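Peptidase M16 C-terminal domain-containing protein (Enterococcus faecalis, PDB 3D3Y) is of unknown function but probably belongs to the M16 metallopeptidase-like proteins and may bind a metal ion. Local coordinates at residues F31-N36 against A197-D202; S80-Q85 against D309-F314; Q85-I90 against A231-N236. All coordinates share one frame; numbering follows the deposited sequence.

Contact 1 of 3, residues F31-N36 against A197-D202; sequences FNTRLN and AEDQVD
With CG beside the backbone N and anti to the carbonyl carbon in both F31 (chi1 -63°) and D199 (chi1 -82°), these two side chains cross at about a right angle just where helix 185-198 gives way to strand 200-207. D199 CB sits at the edge of the F31 ring, near its plane, and the carboxylate swings past so that D199 OD2 comes within 3.3 Å of F31 CB. That oxygen also forms a salt bridge with R43, which probably balances its charge. V201 lies alongside F31, pointing the same way, with V201 CG2 3.7 Å from F31 CD1.

The opposite face of the sheet carries N32 and Q200. Q200 bends at chi2 (62°), and one water donates to both Q200 OE1 and N32 OD1, 2.7 Å from the latter; the two amide nitrogens bond elsewhere, N32 ND2 to Y376 OH and Q200 NE2 to E227 O. A second water joins T33 OG1 to D199 OD1, lying 2.7 Å from the carboxylate oxygen. Within the sheet the backbones are tied by N32 N to Q200 O at 2.8 Å and by the reciprocal bond from Q200 N to N32 O at 3.1 Å. Such a hydrogen-bonded pair, followed by the non-hydrogen-bonded pair F31-V201, is regular antiparallel pairing, here between interior strands of the mixed six-stranded sheet of an alpha+beta domain.

Contact 2 of 3, residues S80-Q85 against D309-F314; sequences SKKGNQ and DTFRGF
G83 and F311 approach to 4.5 Å between their CA atoms where a type II' turn, K82 to Q85, meets the bend 309-314. Both are tips of beta hairpins, one joining strands 74-82 and 85-95, the other joining strands 303-309 and 314-321 of the second sheet, so the contact sets turn against turn. G83 takes the positive phi (58°) of the turn's first corner, and its bare CA packs against F311 CB and R312 CG.

K82 bends at chi2 and runs over one face of the F311 ring. K82 CE stands 3.6 Å from the F311 ring centroid, 14° off the normal, a CH-pi contact, while the ammonium lies farther off-centre in a cation-pi interaction. On the other flank K81, extended beyond CG, crosses R312 at about a right angle and puts CE over a face of the guanidinium. K81 NZ is thereby 3.2 Å from R312 NH1, two donors with no bond between them; each has its own acceptor, I171 O for the lysine and Q169 OE1 for NH1, with Q159 OE1 taking R312 NH2.

D309 orders this second tip. D309 OD1 accepts from F311 N at 2.8 Å and also from R312 N, an Asx turn within an Asx motif, and G313 and F314 facing D309 form a G1 bulge. R312 NE donates a nearly straight hydrogen bond (172°) to D309 OD2 within a salt bridge, OD2 in the guanidinium plane, NE above the carboxylate. The same OD2 accepts from a water that in turn accepts from G83 N at 3.0 Å.

Contact 3 of 3, residues Q85-I90 against A231-N236; sequences QHWFNI and AAIFYN
Q85 enters the contact at the start of strand 85-95, its CB directed toward A231-N236 and its CG anti to the carbonyl carbon (chi1 -69°), from where the chain runs out extended. CG is the first atom to touch: Q85 CG lies 4.2 Å from A231 CB and about equally near the carbonyl oxygens of A231 and A232. One bond farther, I233 CD1 lies over the plane of the amide, 3.8 Å from Q85 CD. The glutamine and the isoleucine cross obliquely, and the methyl reaches the oxygen too, Q85 OE1 to I233 CD1 being 3.5 Å.

Residues 231-236 have no regular secondary structure; they belong to the connection that follows helix 211-219 and leads into strand 244-251 of the second sheet. Q85 thus joins the end of strand 85-95 to the connection between the two sheets, consistent with the paired alpha+beta halves of M16 proteins.

Its head group is fixed from both branches. OE1 accepts the indole N-H of W87, two residues along the strand, with W87 NE1 to Q85 OE1 at 3.0 Å and nearly straight (170°), on a lone pair and close to the ring plane. N32 ND2, on the adjoining strand 24-34, is a second donor to OE1. NE2 supplies the bond across the contact, Q85 NE2 to A231 O at 2.8 Å; the acceptor lies near the plane of the glutamine amide, whereas the donor is tilted 33° from the carbonyl plane of A231. I233 CB flanks the same nitrogen, 3.6 Å from Q85 NE2. I233 CD1 also reaches the edge of the indole, 4.4 Å from W87 CZ2, while I233 CG2 sits over a face of the F234 ring.

Overall arrangement
Contacts 1 and 3 and the 80-85 side of contact 2 all reach one six-stranded sheet, in which strand 85-95 runs between 24-34 and 74-82. Contact 3 lies about 8 Å, centre to centre, from each of the others, and contacts 1 and 2 are about 16 Å apart. Backbone bonds probably stitch them together: T33 O to H86 N (2.9 Å) joins contacts 1 and 3, L35 N to N84 O (2.8 Å) contacts 1 and 2, and N84 N to I233 O (2.6 Å) contacts 2 and 3. Contact 2 carries the path on to the second sheet; an acetate, probably from crystallisation, lies about 4 Å from the side chain of R312.

Contact 1 of 3, residues F31-N36 against A197-D202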
loop_
_atom_site.group_PDB
_atom_site.type_symbol
_atom_site.label_atom_id
_atom_site.label_comp_id
_atom_site.label_asym_id
_atom_site.label_seq_id
_atom_site.Cartn_x
_atom_site.Cartn_y
_atom_site.Cartn_z
ATOM N N PHE A 31 0.759 -10.259 8.764
ATOM C CA PHE A 31 1.618 -9.884 9.901
ATOM C C PHE A 31 1.772 -8.360 9.942
ATOM O O PHE A 31 2.114 -7.728 8.953
ATOM C CB PHE A 31 3.006 -10.518 9.802
ATOM C CG PHE A 31 3.007 -12.029 9.847
ATOM C CD1 PHE A 31 3.503 -12.700 10.973
ATOM C CD2 PHE A 31 2.527 -12.772 8.767
ATOM C CE1 PHE A 31 3.509 -14.091 11.031
ATOM C CE2 PHE A 31 2.555 -14.154 8.801
ATOM C CZ PHE A 31 3.052 -14.810 9.957
ATOM N N ASN A 32 1.494 -7.766 11.089
ATOM C CA ASN A 32 1.402 -6.316 11.195
ATOM C C ASN A 32 2.453 -5.858 12.190
ATOM O O ASN A 32 2.546 -6.425 13.287
ATOM C CB ASN A 32 -0.017 -5.953 11.660
ATOM C CG ASN A 32 -0.334 -4.451 11.557
ATOM O OD1 ASN A 32 0.338 -3.594 12.165
ATOM N ND2 ASN A 32 -1.376 -4.137 10.798
ATOM N N THR A 33 3.243 -4.851 11.811
ATOM C CA THR A 33 4.272 -4.277 12.695
ATOM C C THR A 33 4.350 -2.763 12.487
ATOM O O THR A 33 3.874 -2.249 11.473
ATOM C CB THR A 33 5.665 -4.926 12.456
ATOM O OG1 THR A 33 6.509 -4.674 13.589
ATOM C CG2 THR A 33 6.329 -4.365 11.176
ATOM N N ARG A 34 4.941 -2.051 13.438
ATOM C CA ARG A 34 5.252 -0.623 13.234
ATOM C C ARG A 34 6.210 -0.431 12.043
ATOM O O ARG A 34 7.174 -1.185 11.883
ATOM C CB ARG A 34 5.850 -0.019 14.525
ATOM C CG ARG A 34 6.097 1.497 14.494
ATOM C CD ARG A 34 6.832 1.999 15.784
ATOM N NE ARG A 34 8.253 1.633 15.724
ATOM C CZ ARG A 34 9.164 2.259 14.970
ATOM N NH1 ARG A 34 8.825 3.305 14.225
ATOM N NH2 ARG A 34 10.429 1.849 14.966
ATOM N N LEU A 35 5.948 0.567 11.205
ATOM C CA LEU A 35 6.875 0.880 10.100
ATOM C C LEU A 35 8.211 1.242 10.727
ATOM O O LEU A 35 8.250 2.043 11.651
ATOM C CB LEU A 35 6.348 2.036 9.276
ATOM C CG LEU A 35 7.140 2.378 8.029
ATOM C CD1 LEU A 35 6.839 1.350 6.957
ATOM C CD2 LEU A 35 6.777 3.780 7.582
ATOM N N ASN A 36 9.298 0.654 10.242
ATOM C CA ASN A 36 10.584 0.704 10.985
ATOM C C ASN A 36 11.731 0.531 9.996
ATOM O O ASN A 36 11.901 -0.525 9.405
ATOM C CB ASN A 36 10.598 -0.411 12.042
ATOM C CG ASN A 36 11.861 -0.421 12.911
ATOM O OD1 ASN A 36 12.833 0.263 12.638
ATOM N ND2 ASN A 36 11.831 -1.218 13.971
ATOM N N ALA A 197 7.495 -14.329 16.182
ATOM C CA ALA A 197 7.217 -14.189 17.608
ATOM C C ALA A 197 6.508 -12.893 18.031
ATOM O O ALA A 197 5.824 -12.886 19.033
ATOM C CB ALA A 197 8.497 -14.392 18.400
ATOM N N GLU A 198 6.661 -11.807 17.266
ATOM C CA GLU A 198 6.278 -10.449 17.730
ATOM C C GLU A 198 5.116 -9.730 16.999
ATOM O O GLU A 198 4.441 -8.885 17.590
ATOM C CB GLU A 198 7.519 -9.526 17.768
ATOM C CG GLU A 198 8.730 -10.162 18.458
ATOM C CD GLU A 198 9.813 -9.167 18.880
ATOM O OE1 GLU A 198 9.898 -8.043 18.326
ATOM O OE2 GLU A 198 10.595 -9.539 19.764
ATOM N N ASP A 199 4.884 -10.041 15.733
ATOM C CA ASP A 199 3.922 -9.261 14.957
ATOM C C ASP A 199 2.499 -9.606 15.392
ATOM O O ASP A 199 2.228 -10.742 15.817
ATOM C CB ASP A 199 4.052 -9.548 13.450
ATOM C CG ASP A 199 5.179 -8.748 12.746
ATOM O OD1 ASP A 199 6.171 -8.267 13.375
ATOM O OD2 ASP A 199 5.073 -8.640 11.489
ATOM N N GLN A 200 1.590 -8.638 15.271
ATOM C CA GLN A 200 0.159 -8.933 15.364
ATOM C C GLN A 200 -0.223 -9.676 14.089
ATOM O O GLN A 200 0.168 -9.283 12.983
ATOM C CB GLN A 200 -0.676 -7.662 15.546
ATOM C CG GLN A 200 -0.534 -7.041 16.960
ATOM C CD GLN A 200 0.907 -6.618 17.246
ATOM O OE1 GLN A 200 1.517 -5.867 16.471
ATOM N NE2 GLN A 200 1.458 -7.101 18.357
ATOM N N VAL A 201 -0.960 -10.769 14.240
ATOM C CA VAL A 201 -1.269 -11.621 13.094
ATOM C C VAL A 201 -2.783 -11.690 12.970
ATOM O O VAL A 201 -3.479 -11.907 13.966
ATOM C CB VAL A 201 -0.682 -13.055 13.289
ATOM C CG1 VAL A 201 -1.010 -13.948 12.074
ATOM C CG2 VAL A 201 0.830 -12.995 13.468
ATOM N N ASP A 202 -3.288 -11.476 11.760
ATOM C CA ASP A 202 -4.721 -11.633 11.506
ATOM C C ASP A 202 -4.901 -12.490 10.259
ATOM O O ASP A 202 -4.208 -12.320 9.252
ATOM C CB ASP A 202 -5.433 -10.269 11.399
ATOM C CG ASP A 202 -5.571 -9.594 12.742
ATOM O OD1 ASP A 202 -6.555 -9.871 13.459
ATOM O OD2 ASP A 202 -4.667 -8.809 13.107
HETATM O O HOH W 1 1.577 -3.442 14.608
HETATM O O HOH W 2 6.275 -6.561 15.418
#

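Contact 2 of 3, residues S80-Q85 against D309-F314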
loop_
_atom_site.group_PDB
_atom_site.type_symbol
_atom_site.label_atom_id
_atom_site.label_comp_id
_atom_site.label_asym_id
_atom_site.label_seq_id
_atom_site.Cartn_x
_atom_site.Cartn_y
_atom_site.Cartn_z
ATOM N N SER A 80 3.351 -4.367 2.103
ATOM C CA SER A 80 2.874 -3.021 1.813
ATOM C C SER A 80 3.002 -2.135 3.044
ATOM O O SER A 80 3.342 -2.598 4.135
ATOM C CB SER A 80 1.433 -3.036 1.267
ATOM O OG SER A 80 0.593 -3.748 2.138
ATOM N N LYS A 81 2.754 -0.846 2.860
ATOM C CA LYS A 81 2.980 0.132 3.913
ATOM C C LYS A 81 1.656 0.836 4.024
ATOM O O LYS A 81 1.068 1.140 3.007
ATOM C CB LYS A 81 4.075 1.094 3.423
ATOM C CG LYS A 81 4.262 2.389 4.164
ATOM C CD LYS A 81 5.634 2.969 3.726
ATOM C CE LYS A 81 5.676 4.464 3.859
ATOM N NZ LYS A 81 6.935 5.039 3.269
ATOM N N LYS A 82 1.202 1.114 5.236
ATOM C CA LYS A 82 -0.058 1.822 5.420
ATOM C C LYS A 82 0.089 2.669 6.644
ATOM O O LYS A 82 0.188 2.140 7.757
ATOM C CB LYS A 82 -1.232 0.854 5.629
ATOM C CG LYS A 82 -2.644 1.495 5.429
ATOM C CD LYS A 82 -2.911 1.533 3.924
ATOM C CE LYS A 82 -4.287 1.981 3.575
ATOM N NZ LYS A 82 -4.277 2.133 2.084
ATOM N N GLY A 83 0.098 3.991 6.456
ATOM C CA GLY A 83 0.246 4.879 7.601
ATOM C C GLY A 83 1.547 4.550 8.311
ATOM O O GLY A 83 2.614 4.494 7.672
ATOM N N ASN A 84 1.467 4.355 9.621
ATOM C CA ASN A 84 2.624 3.978 10.407
ATOM C C ASN A 84 2.847 2.460 10.564
ATOM O O ASN A 84 3.617 2.033 11.424
ATOM C CB ASN A 84 2.557 4.626 11.783
ATOM C CG ASN A 84 3.926 4.939 12.320
ATOM O OD1 ASN A 84 4.773 5.520 11.600
ATOM N ND2 ASN A 84 4.181 4.551 13.561
ATOM N N GLN A 85 2.185 1.657 9.727
ATOM C CA GLN A 85 2.280 0.176 9.788
ATOM C C GLN A 85 2.943 -0.368 8.533
ATOM O O GLN A 85 2.909 0.256 7.465
ATOM C CB GLN A 85 0.884 -0.443 9.937
ATOM C CG GLN A 85 0.244 -0.172 11.283
ATOM C CD GLN A 85 -1.212 -0.598 11.357
ATOM O OE1 GLN A 85 -1.744 -1.221 10.437
ATOM N NE2 GLN A 85 -1.869 -0.259 12.474
ATOM N N ASP A 309 -2.888 10.709 0.398
ATOM C CA ASP A 309 -2.670 9.601 1.283
ATOM C C ASP A 309 -3.365 10.001 2.580
ATOM O O ASP A 309 -2.921 10.919 3.291
ATOM C CB ASP A 309 -1.160 9.407 1.479
ATOM C CG ASP A 309 -0.808 8.287 2.457
ATOM O OD1 ASP A 309 -1.581 7.981 3.389
ATOM O OD2 ASP A 309 0.307 7.728 2.304
ATOM N N THR A 310 -4.460 9.310 2.866
ATOM C CA THR A 310 -5.320 9.618 4.018
ATOM C C THR A 310 -4.941 8.780 5.246
ATOM O O THR A 310 -5.698 8.723 6.244
ATOM C CB THR A 310 -6.816 9.388 3.659
ATOM O OG1 THR A 310 -6.996 8.021 3.288
ATOM C CG2 THR A 310 -7.202 10.237 2.450
ATOM N N PHE A 311 -3.791 8.109 5.175
ATOM C CA PHE A 311 -3.186 7.489 6.356
ATOM C C PHE A 311 -1.928 8.235 6.876
ATOM O O PHE A 311 -1.553 8.098 8.049
ATOM C CB PHE A 311 -2.961 5.979 6.103
ATOM C CG PHE A 311 -4.276 5.205 5.928
ATOM C CD1 PHE A 311 -4.761 4.396 6.945
ATOM C CD2 PHE A 311 -5.048 5.356 4.780
ATOM C CE1 PHE A 311 -5.988 3.712 6.794
ATOM C CE2 PHE A 311 -6.289 4.700 4.640
ATOM C CZ PHE A 311 -6.735 3.874 5.632
ATOM N N ARG A 312 -1.317 9.053 6.023
ATOM C CA ARG A 312 -0.149 9.844 6.427
ATOM C C ARG A 312 -0.398 11.356 6.313
ATOM O O ARG A 312 0.523 12.135 6.530
ATOM C CB ARG A 312 1.129 9.434 5.644
ATOM C CG ARG A 312 1.569 8.000 5.876
ATOM C CD ARG A 312 2.885 7.667 5.182
ATOM N NE ARG A 312 2.806 7.721 3.731
ATOM C CZ ARG A 312 3.880 7.696 2.945
ATOM N NH1 ARG A 312 5.096 7.631 3.487
ATOM N NH2 ARG A 312 3.738 7.729 1.638
ATOM N N GLY A 313 -1.625 11.758 5.957
ATOM C CA GLY A 313 -2.064 13.179 5.991
ATOM C C GLY A 313 -1.330 14.165 5.079
ATOM O O GLY A 313 -1.011 15.289 5.481
ATOM N N PHE A 314 -1.129 13.762 3.838
ATOM C CA PHE A 314 -0.423 14.573 2.879
ATOM C C PHE A 314 -0.930 14.300 1.474
ATOM O O PHE A 314 -1.661 13.333 1.218
ATOM C CB PHE A 314 1.101 14.433 3.035
ATOM C CG PHE A 314 1.714 13.276 2.284
ATOM C CD1 PHE A 314 2.591 13.523 1.243
ATOM C CD2 PHE A 314 1.463 11.945 2.643
ATOM C CE1 PHE A 314 3.190 12.471 0.534
ATOM C CE2 PHE A 314 2.055 10.882 1.934
ATOM C CZ PHE A 314 2.910 11.145 0.878
HETATM O O HOH W 3 -0.059 5.250 3.714
#

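Contact 3 of 3, residues Q85-I90 against A231-N236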
loop_
_atom_site.group_PDB
_atom_site.type_symbol
_atom_site.label_atom_id
_atom_site.label_comp_id
_atom_site.label_asym_id
_atom_site.label_seq_id
_atom_site.Cartn_x
_atom_site.Cartn_y
_atom_site.Cartn_z
ATOM N N GLN A 85 2.185 1.657 9.727
ATOM C CA GLN A 85 2.280 0.176 9.788
ATOM C C GLN A 85 2.943 -0.368 8.533
ATOM O O GLN A 85 2.909 0.256 7.465
ATOM C CB GLN A 85 0.884 -0.443 9.937
ATOM C CG GLN A 85 0.244 -0.172 11.283
ATOM C CD GLN A 85 -1.212 -0.598 11.357
ATOM O OE1 GLN A 85 -1.744 -1.221 10.437
ATOM N NE2 GLN A 85 -1.869 -0.259 12.474
ATOM N N HIS A 86 3.584 -1.520 8.673
ATOM C CA HIS A 86 4.138 -2.215 7.524
ATOM C C HIS A 86 3.542 -3.629 7.608
ATOM O O HIS A 86 3.524 -4.267 8.696
ATOM C CB HIS A 86 5.690 -2.219 7.562
ATOM C CG HIS A 86 6.323 -2.677 6.278
ATOM N ND1 HIS A 86 6.645 -3.993 6.033
ATOM C CD2 HIS A 86 6.661 -1.992 5.160
ATOM C CE1 HIS A 86 7.164 -4.101 4.818
ATOM N NE2 HIS A 86 7.184 -2.896 4.266
ATOM N N TRP A 87 2.993 -4.081 6.485
ATOM C CA TRP A 87 2.214 -5.308 6.440
ATOM C C TRP A 87 2.979 -6.357 5.616
ATOM O O TRP A 87 3.484 -6.059 4.546
ATOM C CB TRP A 87 0.854 -5.029 5.751
ATOM C CG TRP A 87 -0.090 -4.007 6.415
ATOM C CD1 TRP A 87 0.013 -3.444 7.673
ATOM C CD2 TRP A 87 -1.315 -3.526 5.859
ATOM N NE1 TRP A 87 -1.080 -2.596 7.903
ATOM C CE2 TRP A 87 -1.902 -2.641 6.805
ATOM C CE3 TRP A 87 -1.986 -3.764 4.636
ATOM C CZ2 TRP A 87 -3.125 -1.991 6.567
ATOM C CZ3 TRP A 87 -3.217 -3.100 4.394
ATOM C CH2 TRP A 87 -3.762 -2.222 5.359
ATOM N N PHE A 88 2.998 -7.600 6.099
ATOM C CA PHE A 88 3.622 -8.737 5.409
ATOM C C PHE A 88 2.457 -9.686 5.149
ATOM O O PHE A 88 1.796 -10.136 6.084
ATOM C CB PHE A 88 4.675 -9.347 6.310
ATOM C CG PHE A 88 5.399 -10.542 5.744
ATOM C CD1 PHE A 88 6.719 -10.408 5.296
ATOM C CD2 PHE A 88 4.805 -11.821 5.737
ATOM C CE1 PHE A 88 7.431 -11.522 4.842
ATOM C CE2 PHE A 88 5.499 -12.953 5.263
ATOM C CZ PHE A 88 6.826 -12.797 4.799
ATOM N N ASN A 89 2.196 -9.951 3.872
ATOM C CA ASN A 89 0.904 -10.500 3.437
ATOM C C ASN A 89 1.045 -11.818 2.697
ATOM O O ASN A 89 1.610 -11.852 1.605
ATOM C CB ASN A 89 0.260 -9.509 2.452
ATOM C CG ASN A 89 0.224 -8.080 2.976
ATOM O OD1 ASN A 89 -0.294 -7.837 4.054
ATOM N ND2 ASN A 89 0.762 -7.130 2.200
ATOM N N ILE A 90 0.507 -12.892 3.262
ATOM C CA ILE A 90 0.559 -14.195 2.586
ATOM C C ILE A 90 -0.848 -14.465 2.111
ATOM O O ILE A 90 -1.798 -14.464 2.904
ATOM C CB ILE A 90 0.993 -15.312 3.548
ATOM C CG1 ILE A 90 2.398 -15.019 4.108
ATOM C CG2 ILE A 90 0.943 -16.695 2.868
ATOM C CD1 ILE A 90 2.760 -15.949 5.298
ATOM N N ALA A 231 0.621 -1.270 16.291
ATOM C CA ALA A 231 1.117 0.101 16.071
ATOM C C ALA A 231 -0.045 1.040 15.669
ATOM O O ALA A 231 -1.005 0.602 15.013
ATOM C CB ALA A 231 2.187 0.109 14.971
ATOM N N ALA A 232 0.060 2.322 16.031
ATOM C CA ALA A 232 -0.905 3.325 15.582
ATOM C C ALA A 232 -0.932 3.325 14.063
ATOM O O ALA A 232 0.112 3.238 13.419
ATOM C CB ALA A 232 -0.547 4.676 16.102
ATOM N N ILE A 233 -2.118 3.365 13.471
ATOM C CA ILE A 233 -2.153 3.294 12.021
ATOM C C ILE A 233 -1.719 4.619 11.356
ATOM O O ILE A 233 -0.979 4.605 10.367
ATOM C CB ILE A 233 -3.500 2.770 11.447
ATOM C CG1 ILE A 233 -3.388 2.724 9.913
ATOM C CG2 ILE A 233 -4.667 3.625 11.886
ATOM C CD1 ILE A 233 -3.651 1.418 9.245
ATOM N N PHE A 234 -2.173 5.745 11.889
ATOM C CA PHE A 234 -1.985 7.010 11.206
ATOM C C PHE A 234 -0.593 7.540 11.498
ATOM O O PHE A 234 -0.032 7.284 12.582
ATOM C CB PHE A 234 -3.042 8.046 11.621
ATOM C CG PHE A 234 -4.447 7.687 11.207
ATOM C CD1 PHE A 234 -4.715 7.146 9.952
ATOM C CD2 PHE A 234 -5.507 7.902 12.077
ATOM C CE1 PHE A 234 -6.039 6.813 9.559
ATOM C CE2 PHE A 234 -6.842 7.579 11.692
ATOM C CZ PHE A 234 -7.092 7.037 10.426
ATOM N N TYR A 235 -0.035 8.271 10.538
ATOM C CA TYR A 235 1.186 9.035 10.809
ATOM C C TYR A 235 0.862 10.520 10.663
ATOM O O TYR A 235 0.187 10.928 9.716
ATOM C CB TYR A 235 2.334 8.658 9.866
ATOM C CG TYR A 235 3.535 9.596 9.960
ATOM C CD1 TYR A 235 4.588 9.344 10.862
ATOM C CD2 TYR A 235 3.609 10.742 9.163
ATOM C CE1 TYR A 235 5.697 10.207 10.951
ATOM C CE2 TYR A 235 4.714 11.613 9.245
ATOM C CZ TYR A 235 5.744 11.340 10.132
ATOM O OH TYR A 235 6.811 12.215 10.172
ATOM N N ASN A 236 1.381 11.303 11.606
ATOM C CA ASN A 236 1.253 12.751 11.608
ATOM C C ASN A 236 2.607 13.404 11.961
ATOM O O ASN A 236 3.461 12.798 12.626
ATOM C CB ASN A 236 0.159 13.156 12.624
ATOM C CG ASN A 236 -0.023 14.653 12.721
ATOM O OD1 ASN A 236 -0.450 15.298 11.748
ATOM N ND2 ASN A 236 0.318 15.229 13.892
#